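PDB 6IWR: N-acetylgalactosaminyltransferase 7 from Homo sapiens, which belongs to the polypeptide GalNAc transferase family, pairing a GT-A type glycosyltransferase domain with a ricin-type beta-trefoil lectin domain. Local coordinates for residues W474-S488 with E498-R512. Sequence-based numbering, arbitrary orientation.
Sequences WGEIRGFETAYCIDS and ELGPCHRMGGNQLFR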
# COMPACT_ATOMS: atom_id res chain seq x y z
N TRP A 474 -22.97 -16.11 -1.62
CA TRP A 474 -21.61 -15.63 -1.38
C TRP A 474 -20.63 -16.66 -1.90
O TRP A 474 -20.96 -17.84 -2.05
CB TRP A 474 -21.36 -15.34 0.12
CG TRP A 474 -21.46 -16.57 0.97
CD1 TRP A 474 -22.60 -17.12 1.51
CD2 TRP A 474 -20.39 -17.42 1.37
NE1 TRP A 474 -22.29 -18.25 2.22
CE2 TRP A 474 -20.94 -18.46 2.15
CE3 TRP A 474 -19.01 -17.40 1.14
CZ2 TRP A 474 -20.16 -19.48 2.70
CZ3 TRP A 474 -18.23 -18.42 1.70
CH2 TRP A 474 -18.81 -19.43 2.47
N GLY A 475 -19.41 -16.21 -2.17
CA GLY A 475 -18.35 -17.12 -2.55
C GLY A 475 -17.44 -16.55 -3.63
O GLY A 475 -17.41 -15.32 -3.85
N GLU A 476 -16.67 -17.42 -4.28
CA GLU A 476 -16.01 -17.07 -5.52
C GLU A 476 -17.06 -16.78 -6.60
O GLU A 476 -18.17 -17.32 -6.58
CB GLU A 476 -15.10 -18.21 -5.98
CG GLU A 476 -15.86 -19.44 -6.47
CD GLU A 476 -14.97 -20.58 -6.93
OE1 GLU A 476 -15.51 -21.56 -7.48
OE2 GLU A 476 -13.74 -20.51 -6.77
N ILE A 477 -16.70 -15.91 -7.53
CA ILE A 477 -17.49 -15.70 -8.73
C ILE A 477 -16.67 -16.28 -9.88
O ILE A 477 -15.76 -15.64 -10.41
CB ILE A 477 -17.83 -14.22 -8.96
CG1 ILE A 477 -18.63 -13.70 -7.76
CG2 ILE A 477 -18.65 -14.07 -10.23
CD1 ILE A 477 -18.98 -12.21 -7.83
N ARG A 478 -16.98 -17.52 -10.23
CA ARG A 478 -16.17 -18.31 -11.15
C ARG A 478 -16.84 -18.35 -12.51
O ARG A 478 -18.06 -18.40 -12.62
CB ARG A 478 -15.98 -19.72 -10.60
CG ARG A 478 -15.27 -20.67 -11.53
CD ARG A 478 -15.38 -22.08 -11.00
NE ARG A 478 -14.53 -22.24 -9.83
CZ ARG A 478 -13.31 -22.79 -9.85
NH1 ARG A 478 -12.61 -22.87 -8.72
NH2 ARG A 478 -12.79 -23.23 -10.98
N GLY A 479 -16.02 -18.33 -13.56
CA GLY A 479 -16.55 -18.46 -14.91
C GLY A 479 -17.05 -19.88 -15.15
O GLY A 479 -16.31 -20.86 -14.95
N PHE A 480 -18.31 -20.00 -15.58
CA PHE A 480 -18.96 -21.30 -15.71
C PHE A 480 -18.10 -22.26 -16.52
O PHE A 480 -17.76 -21.98 -17.67
CB PHE A 480 -20.34 -21.12 -16.38
CG PHE A 480 -21.13 -22.41 -16.53
CD1 PHE A 480 -21.57 -23.10 -15.39
CD2 PHE A 480 -21.44 -22.92 -17.79
CE1 PHE A 480 -22.30 -24.29 -15.52
CE2 PHE A 480 -22.18 -24.12 -17.93
CZ PHE A 480 -22.61 -24.81 -16.79
N GLU A 481 -17.75 -23.39 -15.91
CA GLU A 481 -16.97 -24.42 -16.59
C GLU A 481 -15.61 -23.86 -17.02
O GLU A 481 -15.08 -24.24 -18.07
CB GLU A 481 -17.73 -25.00 -17.78
CG GLU A 481 -19.21 -25.27 -17.51
CD GLU A 481 -19.86 -26.27 -18.47
OE1 GLU A 481 -20.43 -27.28 -17.97
OE2 GLU A 481 -19.81 -26.05 -19.71
N THR A 482 -15.08 -22.91 -16.25
CA THR A 482 -13.74 -22.38 -16.42
C THR A 482 -13.02 -22.41 -15.07
O THR A 482 -13.60 -22.73 -14.03
CB THR A 482 -13.70 -20.93 -16.94
OG1 THR A 482 -13.71 -20.03 -15.81
CG2 THR A 482 -14.86 -20.61 -17.88
N ALA A 483 -11.76 -22.02 -15.11
CA ALA A 483 -10.94 -21.93 -13.92
C ALA A 483 -10.55 -20.47 -13.67
O ALA A 483 -9.51 -20.19 -13.08
CB ALA A 483 -9.71 -22.81 -14.07
N TYR A 484 -11.37 -19.54 -14.15
CA TYR A 484 -11.13 -18.12 -13.95
C TYR A 484 -12.17 -17.55 -13.02
O TYR A 484 -13.34 -17.94 -13.07
CB TYR A 484 -11.13 -17.38 -15.28
CG TYR A 484 -9.96 -17.74 -16.15
CD1 TYR A 484 -8.65 -17.33 -15.81
CD2 TYR A 484 -10.14 -18.47 -17.32
CE1 TYR A 484 -7.55 -17.65 -16.64
CE2 TYR A 484 -9.05 -18.79 -18.15
CZ TYR A 484 -7.75 -18.38 -17.80
OH TYR A 484 -6.69 -18.70 -18.61
N CYS A 485 -11.73 -16.66 -12.14
CA CYS A 485 -12.54 -16.06 -11.09
C CYS A 485 -12.41 -14.55 -11.16
O CYS A 485 -11.35 -14.01 -11.51
CB CYS A 485 -12.09 -16.55 -9.70
SG CYS A 485 -12.77 -18.15 -9.19
N ILE A 486 -13.50 -13.85 -10.85
CA ILE A 486 -13.38 -12.42 -10.64
C ILE A 486 -12.53 -12.25 -9.40
O ILE A 486 -12.65 -13.02 -8.44
CB ILE A 486 -14.75 -11.73 -10.52
CG1 ILE A 486 -15.58 -11.97 -11.80
CG2 ILE A 486 -14.54 -10.24 -10.25
CD1 ILE A 486 -16.94 -11.29 -11.85
N ASP A 487 -11.61 -11.28 -9.44
CA ASP A 487 -10.85 -11.08 -8.23
C ASP A 487 -10.35 -9.64 -8.15
O ASP A 487 -10.10 -8.97 -9.16
CB ASP A 487 -9.78 -12.17 -8.11
CG ASP A 487 -8.36 -11.67 -8.04
OD1 ASP A 487 -7.94 -10.96 -7.09
OD2 ASP A 487 -7.63 -12.10 -8.92
N SER A 488 -10.32 -9.17 -6.92
CA SER A 488 -10.24 -7.75 -6.64
C SER A 488 -8.85 -7.19 -6.93
O SER A 488 -8.71 -5.99 -7.15
CB SER A 488 -10.60 -7.53 -5.17
OG SER A 488 -10.99 -6.20 -4.95
N GLU A 498 -10.65 -7.40 -11.86
CA GLU A 498 -10.11 -8.14 -13.00
C GLU A 498 -10.48 -9.62 -12.90
O GLU A 498 -11.14 -10.07 -11.95
CB GLU A 498 -8.60 -7.99 -13.08
CG GLU A 498 -8.12 -6.61 -12.70
CD GLU A 498 -6.61 -6.47 -12.75
OE1 GLU A 498 -5.96 -7.40 -13.27
OE2 GLU A 498 -6.09 -5.44 -12.26
N LEU A 499 -10.04 -10.37 -13.90
CA LEU A 499 -10.18 -11.82 -13.92
C LEU A 499 -8.83 -12.45 -13.59
O LEU A 499 -7.79 -11.99 -14.06
CB LEU A 499 -10.66 -12.29 -15.30
CG LEU A 499 -11.26 -13.70 -15.40
CD1 LEU A 499 -12.67 -13.66 -14.86
CD2 LEU A 499 -11.23 -14.24 -16.84
N GLY A 500 -8.85 -13.49 -12.77
CA GLY A 500 -7.64 -14.23 -12.52
C GLY A 500 -7.92 -15.70 -12.33
O GLY A 500 -9.07 -16.12 -12.21
N PRO A 501 -6.87 -16.52 -12.32
CA PRO A 501 -7.06 -17.95 -12.09
C PRO A 501 -7.61 -18.20 -10.69
O PRO A 501 -7.15 -17.60 -9.71
CB PRO A 501 -5.66 -18.55 -12.27
CG PRO A 501 -4.74 -17.41 -12.42
CD PRO A 501 -5.50 -16.18 -12.73
N CYS A 502 -8.63 -19.05 -10.61
CA CYS A 502 -9.25 -19.40 -9.34
C CYS A 502 -8.25 -20.14 -8.46
O CYS A 502 -7.49 -20.99 -8.94
CB CYS A 502 -10.48 -20.27 -9.55
SG CYS A 502 -11.85 -19.49 -10.46
N HIS A 503 -8.27 -19.83 -7.18
CA HIS A 503 -7.48 -20.56 -6.20
C HIS A 503 -8.30 -21.02 -5.00
O HIS A 503 -7.75 -21.70 -4.12
CB HIS A 503 -6.30 -19.70 -5.73
CG HIS A 503 -6.72 -18.36 -5.21
ND1 HIS A 503 -7.74 -18.20 -4.29
CD2 HIS A 503 -6.28 -17.12 -5.49
CE1 HIS A 503 -7.90 -16.92 -4.02
NE2 HIS A 503 -7.02 -16.24 -4.73
N ARG A 504 -9.59 -20.67 -4.92
CA ARG A 504 -10.47 -21.19 -3.87
C ARG A 504 -9.95 -20.86 -2.49
O ARG A 504 -10.21 -21.60 -1.55
CB ARG A 504 -10.67 -22.70 -3.98
CG ARG A 504 -11.60 -23.14 -5.10
CD ARG A 504 -11.92 -24.61 -5.05
NE ARG A 504 -12.56 -24.98 -6.29
CZ ARG A 504 -12.51 -26.20 -6.85
NH1 ARG A 504 -11.83 -27.17 -6.26
NH2 ARG A 504 -13.15 -26.44 -8.01
N MET A 505 -9.19 -19.79 -2.34
CA MET A 505 -8.68 -19.40 -1.03
C MET A 505 -9.42 -18.21 -0.46
O MET A 505 -9.01 -17.69 0.58
CB MET A 505 -7.19 -19.13 -1.12
CG MET A 505 -6.39 -20.40 -1.41
SD MET A 505 -6.66 -21.67 -0.15
CE MET A 505 -6.17 -20.76 1.30
N GLY A 506 -10.51 -17.79 -1.08
CA GLY A 506 -11.27 -16.65 -0.59
C GLY A 506 -10.57 -15.31 -0.79
O GLY A 506 -10.04 -15.00 -1.88
N GLY A 507 -10.57 -14.50 0.27
CA GLY A 507 -9.94 -13.19 0.28
C GLY A 507 -10.39 -12.31 -0.86
O GLY A 507 -11.56 -11.91 -0.93
N ASN A 508 -9.48 -12.01 -1.79
CA ASN A 508 -9.78 -11.11 -2.89
C ASN A 508 -10.56 -11.77 -4.02
O ASN A 508 -10.96 -11.07 -4.96
CB ASN A 508 -8.49 -10.52 -3.45
CG ASN A 508 -7.81 -9.57 -2.50
OD1 ASN A 508 -6.70 -9.14 -2.78
ND2 ASN A 508 -8.46 -9.23 -1.39
N GLN A 509 -10.76 -13.09 -3.97
CA GLN A 509 -11.61 -13.78 -4.93
C GLN A 509 -12.95 -14.17 -4.32
O GLN A 509 -13.62 -15.07 -4.84
CB GLN A 509 -10.90 -15.01 -5.48
CG GLN A 509 -9.81 -14.67 -6.43
CD GLN A 509 -9.23 -15.90 -7.08
OE1 GLN A 509 -9.64 -17.03 -6.78
NE2 GLN A 509 -8.28 -15.70 -7.98
N LEU A 510 -13.35 -13.50 -3.24
CA LEU A 510 -14.58 -13.79 -2.51
C LEU A 510 -15.52 -12.59 -2.60
O LEU A 510 -15.09 -11.45 -2.42
CB LEU A 510 -14.27 -14.08 -1.05
CG LEU A 510 -15.42 -14.64 -0.24
CD1 LEU A 510 -15.29 -16.16 -0.26
CD2 LEU A 510 -15.43 -14.08 1.19
N PHE A 511 -16.80 -12.86 -2.87
CA PHE A 511 -17.80 -11.80 -2.94
C PHE A 511 -19.08 -12.27 -2.28
O PHE A 511 -19.28 -13.46 -2.01
CB PHE A 511 -18.05 -11.38 -4.39
CG PHE A 511 -16.83 -10.83 -5.07
CD1 PHE A 511 -15.92 -11.68 -5.70
CD2 PHE A 511 -16.57 -9.46 -5.07
CE1 PHE A 511 -14.79 -11.18 -6.31
CE2 PHE A 511 -15.44 -8.95 -5.67
CZ PHE A 511 -14.56 -9.80 -6.31
N ARG A 512 -19.96 -11.32 -1.98
CA ARG A 512 -21.30 -11.66 -1.53
C ARG A 512 -22.27 -10.72 -2.21
O ARG A 512 -21.95 -9.56 -2.49
CB ARG A 512 -21.46 -11.59 0.01
CG ARG A 512 -20.97 -10.30 0.62
CD ARG A 512 -20.71 -10.43 2.10
NE ARG A 512 -21.40 -9.36 2.79
CZ ARG A 512 -20.89 -8.15 3.01
NH1 ARG A 512 -19.65 -7.84 2.60
NH2 ARG A 512 -21.64 -7.24 3.65
O HOH W 1 -13.99 -15.02 -7.45
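Phe-511 and Ile-477 meet in the buried interior of the ricin-type beta-trefoil domain. The CD1 methyl of Ile-477 lies 3.7 Å from Phe-511 CB, the two side chains crossing at about a right angle. With CG swung beside its own backbone N (chi1 -61°), the Phe-511 ring runs in toward Ile-486, whose carbonyl O meets the ring edge in plane, 3.5 Å from CE1. Leu-519 and Trp-589, from neighbouring strands of the trefoil, continue this apolar cluster.

Beside it, a water bridges three backbone groups of the two segments: it accepts from Ile-477 N and donates to Ile-486 O and Gln-509 O.

The hairpin of strands 484-487 and 498-501 is tied twice. Antiparallel backbone bonds run along it, among them Cys-485 N to Gly-500 O at 2.7 Å, and the disulfide joins Cys-485 SG to Cys-502 SG at 2.1 Å, just where the second strand ends. Beyond that end, the extended Gln-509 side chain uses both ends of its amide: NE2 donates to Pro-501 O (2.8 Å), while OE1 accepts from His-503 N, so that one amide joins the residues on the two sides of Cys-502 and probably steadies the chain there.

Toward solvent the packing gives way to charge. Cys-502 SG sits over the centre of one face of the Arg-478 guanidinium, 3.7 Å from Arg-478 CZ. The same guanidinium grips Glu-476 side-on, NE reaching OE1 at 2.6 Å. Its bent chain (chi3 -73°) also brings NH2 to Thr-482 O. Exposed Arg-504 comes near, its NE 3.2 Å from Arg-478 NH1, a like-charged approach that the Glu-476 carboxylate probably eases.

The chemistry thus divides the work: backbone bonds set the hairpin's register and the disulfide locks its end, apolar side chains pack Ile-477 and Ile-486 against Phe-511 on the buried side, and a salt bridge orients the arginine over the cystine at the outer margin.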